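PDB 5U47: penicillin binding protein 2X from Streptococcus thermophilus, which probably cross-links peptidoglycan as a transpeptidase of the septal cell-wall machinery, the kind of enzyme that beta-lactams inactivate by acylating an essential serine. Local coordinates for residues M570-G573 with A574-D577; T148-S151 with E152-G155; P225-T228 with F229-T232; Q416-M419 with L420-F423; F557-T560 with V561-V565. The protein carries 1 engineered substitution. All coordinates share one frame; numbering follows the deposited sequence.

Contact 1: residues M570-G573 with A574-D577; sequences MSMG and ATLD
Met572 and Gly573 meet Thr575, Leu576 and Asp577 at the joint between two helices: helix 558-572 ends here, and the single turn 574-577 starts at once in a new direction. Gly573 serves both, as the first residue past the long helix and as N-cap of the short one. Its positive phi (64°) makes the bend, a conformation that glycine adopts easily. Two backbone carbonyls supply the polar part. Gly573 O takes Leu576 N at 3.0 Å, with the donor lifted 42° above the carbonyl plane, and Asp577 N more weakly at 3.3 Å. One carbonyl thus closes the first turn through both an i+3 and an i+4 bond. Met572 O, just before the glycine, is shared in a looser way. It receives weak bonds from Thr575 N, at 3.4 Å, and from Thr575 OG1, also 3.4 Å from Met572 O. The loop between strands 35-36 and 42-55 also holds the turn, since Thr575 O accepts from Asn39 ND2 and Asp577 O from Arg38 NH2. The apolar part belongs to Met572. Its chain runs straight past CG, then bends at the sulfur (chi3 71°), which swings the terminal methyl over the short helix. The side chains of Met572 and Leu576 run nearly perpendicular to each other, and both also touch Ser223. Met572 CB sits 4.0 Å from Leu576 CG near the root of that crossing. At its far end Met572 CE touches two methyls, 3.8 Å from Leu576 CD2 and 3.9 Å from Thr575 CG2.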
loop_
_atom_site.group_PDB
_atom_site.type_symbol
_atom_site.label_atom_id
_atom_site.label_comp_id
_atom_site.label_asym_id
_atom_site.label_seq_id
_atom_site.Cartn_x
_atom_site.Cartn_y
_atom_site.Cartn_z
ATOM N N MET A 570 -1.611 -4.531 20.487
ATOM C CA MET A 570 -1.997 -5.625 21.383
ATOM C C MET A 570 -3.192 -5.242 22.270
ATOM O O MET A 570 -4.074 -6.065 22.498
ATOM C CB MET A 570 -0.817 -6.079 22.249
ATOM C CG MET A 570 0.294 -6.779 21.486
ATOM S SD MET A 570 -0.173 -8.365 20.751
ATOM C CE MET A 570 -0.357 -9.390 22.198
ATOM N N SER A 571 -3.241 -3.998 22.746
ATOM C CA SER A 571 -4.336 -3.579 23.616
ATOM C C SER A 571 -5.692 -3.502 22.886
ATOM O O SER A 571 -6.731 -3.563 23.539
ATOM C CB SER A 571 -4.046 -2.217 24.259
ATOM O OG SER A 571 -4.138 -1.190 23.280
ATOM N N MET A 572 -5.683 -3.381 21.553
ATOM C CA MET A 572 -6.932 -3.234 20.787
ATOM C C MET A 572 -7.770 -4.505 20.646
ATOM O O MET A 572 -9.006 -4.432 20.719
ATOM C CB MET A 572 -6.660 -2.588 19.433
ATOM C CG MET A 572 -6.286 -1.121 19.590
ATOM S SD MET A 572 -5.742 -0.313 18.074
ATOM C CE MET A 572 -7.292 -0.215 17.182
ATOM N N GLY A 573 -7.127 -5.653 20.453
ATOM C CA GLY A 573 -7.859 -6.928 20.379
ATOM C C GLY A 573 -8.814 -7.028 19.203
ATOM O O GLY A 573 -8.413 -6.855 18.055
ATOM N N ALA A 574 -10.085 -7.279 19.509
ATOM C CA ALA A 574 -11.139 -7.432 18.501
ATOM C C ALA A 574 -11.387 -6.200 17.619
ATOM O O ALA A 574 -12.175 -6.272 16.679
ATOM C CB ALA A 574 -12.441 -7.856 19.173
ATOM N N THR A 575 -10.751 -5.071 17.921
ATOM C CA THR A 575 -10.921 -3.897 17.065
ATOM C C THR A 575 -10.052 -4.062 15.810
ATOM O O THR A 575 -10.441 -3.617 14.721
ATOM C CB THR A 575 -10.585 -2.583 17.800
ATOM O OG1 THR A 575 -11.301 -2.526 19.040
ATOM C CG2 THR A 575 -10.971 -1.377 16.957
ATOM N N LEU A 576 -8.889 -4.705 15.964
ATOM C CA LEU A 576 -7.987 -4.950 14.833
ATOM C C LEU A 576 -8.303 -6.242 14.080
ATOM O O LEU A 576 -7.991 -6.350 12.893
ATOM C CB LEU A 576 -6.513 -4.967 15.274
ATOM C CG LEU A 576 -5.870 -3.646 15.696
ATOM C CD1 LEU A 576 -4.438 -3.865 16.147
ATOM C CD2 LEU A 576 -5.916 -2.653 14.557
ATOM N N ASP A 577 -8.881 -7.232 14.763
ATOM C CA ASP A 577 -9.268 -8.490 14.106
ATOM C C ASP A 577 -10.473 -8.219 13.208
ATOM O O ASP A 577 -10.461 -8.538 12.024
ATOM C CB ASP A 577 -9.648 -9.575 15.135
ATOM C CG ASP A 577 -8.490 -9.968 16.061
ATOM O OD1 ASP A 577 -7.315 -9.905 15.634
ATOM O OD2 ASP A 577 -8.770 -10.368 17.215
#

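Contact 2: residues T148-S151 with E152-G155; sequences TFAS and EFLG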
loop_
_atom_site.group_PDB
_atom_site.type_symbol
_atom_site.label_atom_id
_atom_site.label_comp_id
_atom_site.label_asym_id
_atom_site.label_seq_id
_atom_site.Cartn_x
_atom_site.Cartn_y
_atom_site.Cartn_z
ATOM N N THR A 148 -3.091 14.864 8.460
ATOM C CA THR A 148 -1.818 14.130 8.311
ATOM C C THR A 148 -2.033 12.711 8.836
ATOM O O THR A 148 -1.935 12.444 10.047
ATOM C CB THR A 148 -0.690 14.864 9.042
ATOM O OG1 THR A 148 -0.595 16.201 8.505
ATOM C CG2 THR A 148 0.614 14.148 8.863
ATOM N N PHE A 149 -2.340 11.811 7.912
ATOM C CA PHE A 149 -2.760 10.455 8.235
ATOM C C PHE A 149 -2.577 9.604 6.993
ATOM O O PHE A 149 -3.306 9.775 6.015
ATOM C CB PHE A 149 -4.254 10.525 8.642
ATOM C CG PHE A 149 -4.913 9.197 8.943
ATOM C CD1 PHE A 149 -5.313 8.349 7.925
ATOM C CD2 PHE A 149 -5.209 8.843 10.253
ATOM C CE1 PHE A 149 -5.934 7.136 8.208
ATOM C CE2 PHE A 149 -5.844 7.649 10.548
ATOM C CZ PHE A 149 -6.220 6.802 9.519
ATOM N N ALA A 150 -1.595 8.699 7.026
ATOM C CA ALA A 150 -1.277 7.802 5.881
ATOM C C ALA A 150 -1.384 8.540 4.566
ATOM O O ALA A 150 -1.918 8.019 3.584
ATOM C CB ALA A 150 -2.225 6.636 5.882
ATOM N N SER A 151 -0.839 9.741 4.533
ATOM C CA SER A 151 -1.043 10.610 3.378
ATOM C C SER A 151 -0.500 10.066 2.073
ATOM O O SER A 151 -1.225 10.017 1.061
ATOM C CB SER A 151 -0.512 12.014 3.672
ATOM O OG SER A 151 -1.291 12.610 4.694
ATOM N N GLU A 152 0.760 9.652 2.084
ATOM C CA GLU A 152 1.343 9.067 0.880
ATOM C C GLU A 152 0.609 7.781 0.448
ATOM O O GLU A 152 0.430 7.537 -0.738
ATOM C CB GLU A 152 2.856 8.846 1.038
ATOM C CG GLU A 152 3.652 10.151 1.018
ATOM C CD GLU A 152 3.573 10.997 2.284
ATOM O OE1 GLU A 152 3.022 10.567 3.360
ATOM O OE2 GLU A 152 4.095 12.129 2.196
ATOM N N PHE A 153 0.168 6.985 1.412
ATOM C CA PHE A 153 -0.592 5.774 1.077
ATOM C C PHE A 153 -1.925 6.102 0.357
ATOM O O PHE A 153 -2.235 5.523 -0.706
ATOM C CB PHE A 153 -0.834 4.977 2.338
ATOM C CG PHE A 153 -1.833 3.870 2.181
ATOM C CD1 PHE A 153 -1.471 2.668 1.588
ATOM C CD2 PHE A 153 -3.132 4.032 2.642
ATOM C CE1 PHE A 153 -2.400 1.643 1.460
ATOM C CE2 PHE A 153 -4.067 3.002 2.530
ATOM C CZ PHE A 153 -3.694 1.811 1.935
ATOM N N LEU A 154 -2.687 7.030 0.930
ATOM C CA LEU A 154 -3.984 7.415 0.361
ATOM C C LEU A 154 -3.861 8.096 -0.983
ATOM O O LEU A 154 -4.630 7.823 -1.888
ATOM C CB LEU A 154 -4.744 8.344 1.312
ATOM C CG LEU A 154 -5.201 7.748 2.634
ATOM C CD1 LEU A 154 -5.772 8.837 3.528
ATOM C CD2 LEU A 154 -6.216 6.646 2.401
ATOM N N GLY A 155 -2.886 8.980 -1.115
ATOM C CA GLY A 155 -2.757 9.745 -2.327
ATOM C C GLY A 155 -3.840 10.810 -2.408
ATOM O O GLY A 155 -4.546 11.087 -1.427
HETATM O O HOH W 1 -3.184 12.553 0.355
#
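Glu152 folds back beside Ser151, its OE1 3.8 Å from Ser151 CB. The chain bends at its second torsion (chi2 75°), and the carboxylate is then held from outside, OE2 by Tyr280 OH and OE1 by Thr266 OG1. Ser151 OG is held by Tyr267 O and Ser269 OG, and Phe149 N adds a weak bond. Phe153 comes next. Its CB lies 4.2 Å from Ala150 CB, while the ring, with CG anti to the backbone N, swings off toward Thr261 and Met388. Leu154 closes the first turn of this short helix, whose N-cap is Ala150: Leu154 N bonds to Ala150 O at 2.9 Å, almost straight (168°). The leucine methyl CD1 lies near the ring plane of Phe149 at its edge, 4.4 Å from Phe149 CD1. Gly155 leaves the helix with positive phi, yet its N still reaches Ser151 O at 2.9 Å. Water 1 clasps the same end, donating to Ser151 O at 3.3 Å and to Gly155 O at 2.7 Å. This buried turn packs against helix 224-241 through Phe149 and Ala150, strand 42-55 through Phe149 and Leu154, and strand 258-264 through Glu152 and Phe153.

Contact 3: residues P225-T228 with F229-T232; sequences PLQT and FLET
From Pro225 to Thr232 the chain is one unbroken alpha-helix in which Phe229, Leu230 and Glu231 each bond back four residues; the shortest link is Leu230 N to Leu226 O at 2.8 Å. Only the last step slackens, with Thr232 N making a weak bond to Thr228 O at 3.3 Å. This is helix 224-241, packed against the five-stranded antiparallel sheet of the penicillin-recognising fold. Leu226 and Leu230 face the sheet, touching Val250 and Ala248, and Phe229 turns to helix 558-572 alongside. One turn apart, Gln227 and Glu231 form the polar side. Gln227 NE2 gives its hydrogen to Glu231 OE2 at 2.8 Å, and the bond is somewhat bent (140°). The acceptor lies in the amide plane of Gln227, while the donor comes to the anti side of OE2, with amide and carboxylate turned 39° from each other. Bends at chi2 in both residues bring the two ends together, and Glu231 CG is pressed to 3.3 Å from Gln227 O. The carboxylate is buried but richly served: OE2 also takes Ala150 N and Thr262 OG1, and OE1 makes a salt bridge with Arg264. Those partners would be expected to favour the charged form of Glu231. Gln227 NE2 has a further acceptor in Thr261 O, which fixes the amide's rotation. The threonines lie on an exposed side, where Thr228 OG1 bonds back to Ala224 O. Water 2 bridges the turn there, donating to Thr228 O at 2.8 Å and bonding to Thr232 OG1 at 3.1 Å.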
loop_
_atom_site.group_PDB
_atom_site.type_symbol
_atom_site.label_atom_id
_atom_site.label_comp_id
_atom_site.label_asym_id
_atom_site.label_seq_id
_atom_site.Cartn_x
_atom_site.Cartn_y
_atom_site.Cartn_z
ATOM N N PRO A 225 -7.475 4.215 14.538
ATOM C CA PRO A 225 -6.884 4.474 15.859
ATOM C C PRO A 225 -5.393 4.156 15.920
ATOM O O PRO A 225 -4.596 4.948 16.447
ATOM C CB PRO A 225 -7.663 3.524 16.800
ATOM C CG PRO A 225 -8.955 3.251 16.093
ATOM C CD PRO A 225 -8.670 3.356 14.625
ATOM N N LEU A 226 -5.008 3.001 15.379
ATOM C CA LEU A 226 -3.606 2.606 15.389
ATOM C C LEU A 226 -2.791 3.547 14.516
ATOM O O LEU A 226 -1.693 3.961 14.897
ATOM C CB LEU A 226 -3.429 1.176 14.883
ATOM C CG LEU A 226 -1.998 0.642 14.951
ATOM C CD1 LEU A 226 -1.546 0.585 16.398
ATOM C CD2 LEU A 226 -1.902 -0.729 14.307
ATOM N N GLN A 227 -3.323 3.861 13.342
ATOM C CA GLN A 227 -2.640 4.766 12.406
ATOM C C GLN A 227 -2.389 6.132 13.044
ATOM O O GLN A 227 -1.300 6.674 12.916
ATOM C CB GLN A 227 -3.454 4.933 11.137
ATOM C CG GLN A 227 -2.816 5.847 10.086
ATOM C CD GLN A 227 -1.658 5.190 9.329
ATOM O OE1 GLN A 227 -1.746 4.027 8.910
ATOM N NE2 GLN A 227 -0.608 5.952 9.090
ATOM N N THR A 228 -3.407 6.680 13.716
ATOM C CA THR A 228 -3.309 7.990 14.396
ATOM C C THR A 228 -2.203 7.960 15.428
ATOM O O THR A 228 -1.380 8.868 15.509
ATOM C CB THR A 228 -4.676 8.397 15.019
ATOM O OG1 THR A 228 -5.630 8.528 13.964
ATOM C CG2 THR A 228 -4.608 9.729 15.766
ATOM N N PHE A 229 -2.147 6.870 16.170
ATOM C CA PHE A 229 -1.136 6.683 17.187
ATOM C C PHE A 229 0.252 6.560 16.557
ATOM O O PHE A 229 1.210 7.144 17.061
ATOM C CB PHE A 229 -1.492 5.448 18.008
ATOM C CG PHE A 229 -0.682 5.277 19.223
ATOM C CD1 PHE A 229 -1.081 5.844 20.418
ATOM C CD2 PHE A 229 0.468 4.522 19.191
ATOM C CE1 PHE A 229 -0.324 5.677 21.559
ATOM C CE2 PHE A 229 1.228 4.354 20.314
ATOM C CZ PHE A 229 0.840 4.935 21.506
ATOM N N LEU A 230 0.358 5.824 15.440
ATOM C CA LEU A 230 1.634 5.684 14.737
ATOM C C LEU A 230 2.187 7.039 14.250
ATOM O O LEU A 230 3.404 7.283 14.329
ATOM C CB LEU A 230 1.497 4.738 13.528
ATOM C CG LEU A 230 2.725 4.602 12.635
ATOM C CD1 LEU A 230 3.899 4.061 13.411
ATOM C CD2 LEU A 230 2.436 3.715 11.440
ATOM N N GLU A 231 1.306 7.892 13.719
ATOM C CA GLU A 231 1.710 9.221 13.200
ATOM C C GLU A 231 2.361 10.055 14.307
ATOM O O GLU A 231 3.398 10.669 14.107
ATOM C CB GLU A 231 0.514 9.990 12.594
ATOM C CG GLU A 231 -0.171 9.336 11.381
ATOM C CD GLU A 231 0.572 9.450 10.036
ATOM O OE1 GLU A 231 1.356 10.399 9.858
ATOM O OE2 GLU A 231 0.331 8.601 9.124
ATOM N N THR A 232 1.744 10.063 15.476
ATOM C CA THR A 232 2.278 10.784 16.623
ATOM C C THR A 232 3.653 10.256 17.020
ATOM O O THR A 232 4.583 11.039 17.209
ATOM C CB THR A 232 1.334 10.660 17.824
ATOM O OG1 THR A 232 0.032 11.106 17.449
ATOM C CG2 THR A 232 1.849 11.448 19.013
HETATM O O HOH W 2 -1.756 11.568 14.924
#

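Contact 4: residues Q416-M419 with L420-F423; sequences QVQM and LRAF
Gln416 to Phe423 form two turns of regular alpha-helix, with four well-made i to i+4 bonds, from Leu420 N to Gln416 O at 2.9 Å through Phe423 N to Met419 O, also 2.9 Å. On one flank Met419, bent at chi2 and chi3 (-58° and -64°), curls its methyl toward the far end of the Phe423 ring, and Met419 CE stands 3.7 Å from Phe423 CZ. Met419 O lies over one face of the same ring, 3.2 Å from Phe423 CG. Tyr544 of the central sheet meets Phe423 edge-to-face, and Met300 of helix 297-308 also touches it. On another flank Gln418 and Arg421 lie side by side, pointing the same way, with Gln418 CG 3.5 Å from Arg421 NH1. Both Gln418 NE2 and Arg421 NH1 donate to Ile382 O, consistent with their shared direction. Water 3 sits in the guanidinium plane, accepting from Arg421 NE at 2.8 Å and donating to Gln418 O at 2.7 Å. The polar ends of this buried helix are thus met by backbone carbonyls, a threonine hydroxyl (Thr249 OG1, at Gln416 OE1) and water, while its apolar flank backs helix 297-308, near a probable SxxK active-site motif.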
loop_
_atom_site.group_PDB
_atom_site.type_symbol
_atom_site.label_atom_id
_atom_site.label_comp_id
_atom_site.label_asym_id
_atom_site.label_seq_id
_atom_site.Cartn_x
_atom_site.Cartn_y
_atom_site.Cartn_z
ATOM N N GLN A 416 10.131 -1.865 0.450
ATOM C CA GLN A 416 9.630 -2.151 1.789
ATOM C C GLN A 416 8.609 -3.276 1.740
ATOM O O GLN A 416 8.620 -4.184 2.591
ATOM C CB GLN A 416 8.983 -0.901 2.423
ATOM C CG GLN A 416 8.372 -1.240 3.793
ATOM C CD GLN A 416 7.660 -0.120 4.502
ATOM O OE1 GLN A 416 7.063 -0.358 5.556
ATOM N NE2 GLN A 416 7.675 1.090 3.937
ATOM N N VAL A 417 7.723 -3.223 0.748
ATOM C CA VAL A 417 6.674 -4.238 0.655
ATOM C C VAL A 417 7.252 -5.645 0.357
ATOM O O VAL A 417 6.684 -6.633 0.799
ATOM C CB VAL A 417 5.529 -3.798 -0.266
ATOM C CG1 VAL A 417 5.989 -3.762 -1.726
ATOM C CG2 VAL A 417 4.300 -4.678 -0.061
ATOM N N GLN A 418 8.383 -5.735 -0.356
ATOM C CA GLN A 418 9.060 -7.042 -0.549
ATOM C C GLN A 418 9.583 -7.583 0.793
ATOM O O GLN A 418 9.476 -8.784 1.090
ATOM C CB GLN A 418 10.188 -6.940 -1.564
ATOM C CG GLN A 418 9.699 -6.810 -2.991
ATOM C CD GLN A 418 10.822 -6.617 -3.974
ATOM O OE1 GLN A 418 11.792 -5.904 -3.688
ATOM N NE2 GLN A 418 10.687 -7.219 -5.157
ATOM N N MET A 419 10.119 -6.686 1.625
ATOM C CA MET A 419 10.568 -7.101 2.939
ATOM C C MET A 419 9.393 -7.581 3.784
ATOM O O MET A 419 9.487 -8.600 4.454
ATOM C CB MET A 419 11.327 -5.977 3.659
ATOM C CG MET A 419 12.649 -5.598 2.986
ATOM S SD MET A 419 13.821 -6.970 2.835
ATOM C CE MET A 419 14.168 -7.360 4.545
ATOM N N LEU A 420 8.283 -6.846 3.756
ATOM C CA LEU A 420 7.101 -7.237 4.531
ATOM C C LEU A 420 6.610 -8.619 4.120
ATOM O O LEU A 420 6.279 -9.438 4.971
ATOM C CB LEU A 420 5.970 -6.203 4.385
ATOM C CG LEU A 420 6.277 -4.784 4.927
ATOM C CD1 LEU A 420 5.109 -3.848 4.629
ATOM C CD2 LEU A 420 6.550 -4.804 6.430
ATOM N N ARG A 421 6.558 -8.844 2.815
ATOM C CA ARG A 421 6.122 -10.121 2.264
ATOM C C ARG A 421 7.023 -11.264 2.790
ATOM O O ARG A 421 6.526 -12.297 3.235
ATOM C CB ARG A 421 6.170 -10.063 0.744
ATOM C CG ARG A 421 5.813 -11.358 0.048
ATOM C CD ARG A 421 5.834 -11.213 -1.471
ATOM N NE ARG A 421 7.150 -10.805 -1.928
ATOM C CZ ARG A 421 7.493 -10.511 -3.188
ATOM N NH1 ARG A 421 8.730 -10.125 -3.439
ATOM N NH2 ARG A 421 6.637 -10.588 -4.186
ATOM N N ALA A 422 8.330 -11.048 2.768
ATOM C CA ALA A 422 9.295 -12.052 3.236
ATOM C C ALA A 422 9.119 -12.303 4.724
ATOM O O ALA A 422 9.144 -13.464 5.169
ATOM C CB ALA A 422 10.719 -11.602 2.932
ATOM N N PHE A 423 8.918 -11.216 5.490
ATOM C CA PHE A 423 8.718 -11.345 6.932
ATOM C C PHE A 423 7.484 -12.181 7.292
ATOM O O PHE A 423 7.475 -12.846 8.340
ATOM C CB PHE A 423 8.614 -9.985 7.641
ATOM C CG PHE A 423 9.889 -9.163 7.627
ATOM C CD1 PHE A 423 11.133 -9.746 7.849
ATOM C CD2 PHE A 423 9.826 -7.786 7.485
ATOM C CE1 PHE A 423 12.300 -8.968 7.873
ATOM C CE2 PHE A 423 10.984 -7.009 7.502
ATOM C CZ PHE A 423 12.217 -7.606 7.690
HETATM O O HOH W 3 9.717 -10.634 -0.916
#

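Contact 5: residues F557-T560 with V561-V565; sequences FFAT and VVNPV
Val561 packs back on Phe558, its CG1 3.6 Å from Phe558 O. That methyl stands between the backbone N and the carbonyl carbon (chi1 63°), the crowded position for a valine in a helix. The same carbonyl carries two bonds. Val562 N approaches nearly along the C=O direction at 2.9 Å, whereas Val561 N, 3.2 Å from Phe558 O, comes from far above the carbonyl plane, 60° out of it. Ala559 takes the amide of Asn563 against its backbone and methyl: Asn563 OD1 lies 3.4 Å from Ala559 CA, and Asn563 ND2 is 3.8 Å from Ala559 CB. The amide is oriented by Ile494 O, to which ND2 donates. Regular bonding lapses at Asn563 and Pro564, for this is a proline kink in the C-terminal helix 558-572 of the transpeptidase domain. Pro564 has no N-H to offer, and its ring lies against two carbonyls of the turn before, with Pro564 CD 3.2 Å from Ala559 O. Val561 meanwhile faces strand 541-548, and Val562 both that strand and 526-534, and the Phe558 ring meets Trp553 edge-to-face. Thr560 lies on the side turned to helix 224-241, where OG1 bonds to Gln240 OE1. Its carbonyl, skirted by the proline ring with Pro564 CG 3.3 Å from Thr560 O, accepts from Gln233 NE2.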
loop_
_atom_site.group_PDB
_atom_site.type_symbol
_atom_site.label_atom_id
_atom_site.label_comp_id
_atom_site.label_asym_id
_atom_site.label_seq_id
_atom_site.Cartn_x
_atom_site.Cartn_y
_atom_site.Cartn_z
ATOM N N PHE A 557 16.524 4.661 20.080
ATOM C CA PHE A 557 15.466 5.460 19.465
ATOM C C PHE A 557 14.336 4.616 18.910
ATOM O O PHE A 557 13.223 5.117 18.794
ATOM C CB PHE A 557 15.966 6.395 18.357
ATOM C CG PHE A 557 16.909 7.481 18.824
ATOM C CD1 PHE A 557 16.818 8.032 20.093
ATOM C CD2 PHE A 557 17.824 8.027 17.933
ATOM C CE1 PHE A 557 17.677 9.046 20.491
ATOM C CE2 PHE A 557 18.678 9.056 18.325
ATOM C CZ PHE A 557 18.605 9.563 19.605
ATOM N N PHE A 558 14.604 3.354 18.570
ATOM C CA PHE A 558 13.533 2.496 18.061
ATOM C C PHE A 558 12.420 2.291 19.082
ATOM O O PHE A 558 11.274 2.041 18.703
ATOM C CB PHE A 558 14.049 1.134 17.591
ATOM C CG PHE A 558 14.787 1.165 16.289
ATOM C CD1 PHE A 558 14.228 1.765 15.170
ATOM C CD2 PHE A 558 16.007 0.518 16.156
ATOM C CE1 PHE A 558 14.896 1.772 13.953
ATOM C CE2 PHE A 558 16.676 0.499 14.934
ATOM C CZ PHE A 558 16.123 1.129 13.831
ATOM N N ALA A 559 12.751 2.407 20.366
ATOM C CA ALA A 559 11.756 2.245 21.426
ATOM C C ALA A 559 10.679 3.320 21.341
ATOM O O ALA A 559 9.559 3.108 21.777
ATOM C CB ALA A 559 12.405 2.275 22.779
ATOM N N THR A 560 11.041 4.480 20.800
ATOM C CA THR A 560 10.117 5.582 20.634
ATOM C C THR A 560 8.936 5.224 19.726
ATOM O O THR A 560 7.805 5.642 19.968
ATOM C CB THR A 560 10.859 6.812 20.042
ATOM O OG1 THR A 560 11.934 7.179 20.916
ATOM C CG2 THR A 560 9.921 7.997 19.865
ATOM N N VAL A 561 9.190 4.415 18.712
ATOM C CA VAL A 561 8.162 4.097 17.726
ATOM C C VAL A 561 7.642 2.653 17.832
ATOM O O VAL A 561 6.443 2.444 17.811
ATOM C CB VAL A 561 8.636 4.503 16.298
ATOM C CG1 VAL A 561 9.862 3.737 15.867
ATOM C CG2 VAL A 561 7.524 4.314 15.285
ATOM N N VAL A 562 8.516 1.671 18.021
ATOM C CA VAL A 562 8.073 0.288 18.076
ATOM C C VAL A 562 7.280 -0.058 19.349
ATOM O O VAL A 562 6.158 -0.547 19.256
ATOM C CB VAL A 562 9.251 -0.698 17.912
ATOM C CG1 VAL A 562 8.763 -2.145 17.934
ATOM C CG2 VAL A 562 10.000 -0.413 16.623
ATOM N N ASN A 563 7.832 0.244 20.518
ATOM C CA ASN A 563 7.201 -0.161 21.792
ATOM C C ASN A 563 5.754 0.299 21.975
ATOM O O ASN A 563 4.878 -0.535 22.189
ATOM C CB ASN A 563 8.055 0.260 23.038
ATOM C CG ASN A 563 9.471 -0.307 23.011
ATOM O OD1 ASN A 563 9.987 -0.644 21.959
ATOM N ND2 ASN A 563 10.106 -0.393 24.177
ATOM N N PRO A 564 5.497 1.618 21.903
ATOM C CA PRO A 564 4.115 2.036 22.151
ATOM C C PRO A 564 3.124 1.620 21.054
ATOM O O PRO A 564 1.962 1.370 21.350
ATOM C CB PRO A 564 4.225 3.551 22.308
ATOM C CG PRO A 564 5.499 3.938 21.654
ATOM C CD PRO A 564 6.399 2.761 21.667
ATOM N N VAL A 565 3.578 1.528 19.810
ATOM C CA VAL A 565 2.687 1.152 18.702
ATOM C C VAL A 565 2.294 -0.310 18.818
ATOM O O VAL A 565 1.108 -0.634 18.735
ATOM C CB VAL A 565 3.316 1.489 17.338
ATOM C CG1 VAL A 565 2.446 0.941 16.177
ATOM C CG2 VAL A 565 3.472 3.002 17.231
#

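How the contacts relate
Contacts 2 and 4 are buried, contact 1 is at the surface, and contacts 3 and 5 lie between. Contacts 1 and 5 sit toward the two ends of helix 558-572, one closing on a glycine joint and the other kinked by proline. Contact 3 touches both from the neighbouring helix: Met572 CE lies 3.8 Å from Pro225 CB, and Phe229 CE2 is 3.2 Å from Pro564 O. It also reaches contact 2 through Glu231, a hydrogen-bonded tie where the other two are packing. Contact 4 stands apart, touching none of the others, and packs on the opposite face of the sheet, where a methionine-phenylalanine pair and a buried arginine with its water lie on two flanks of one helix.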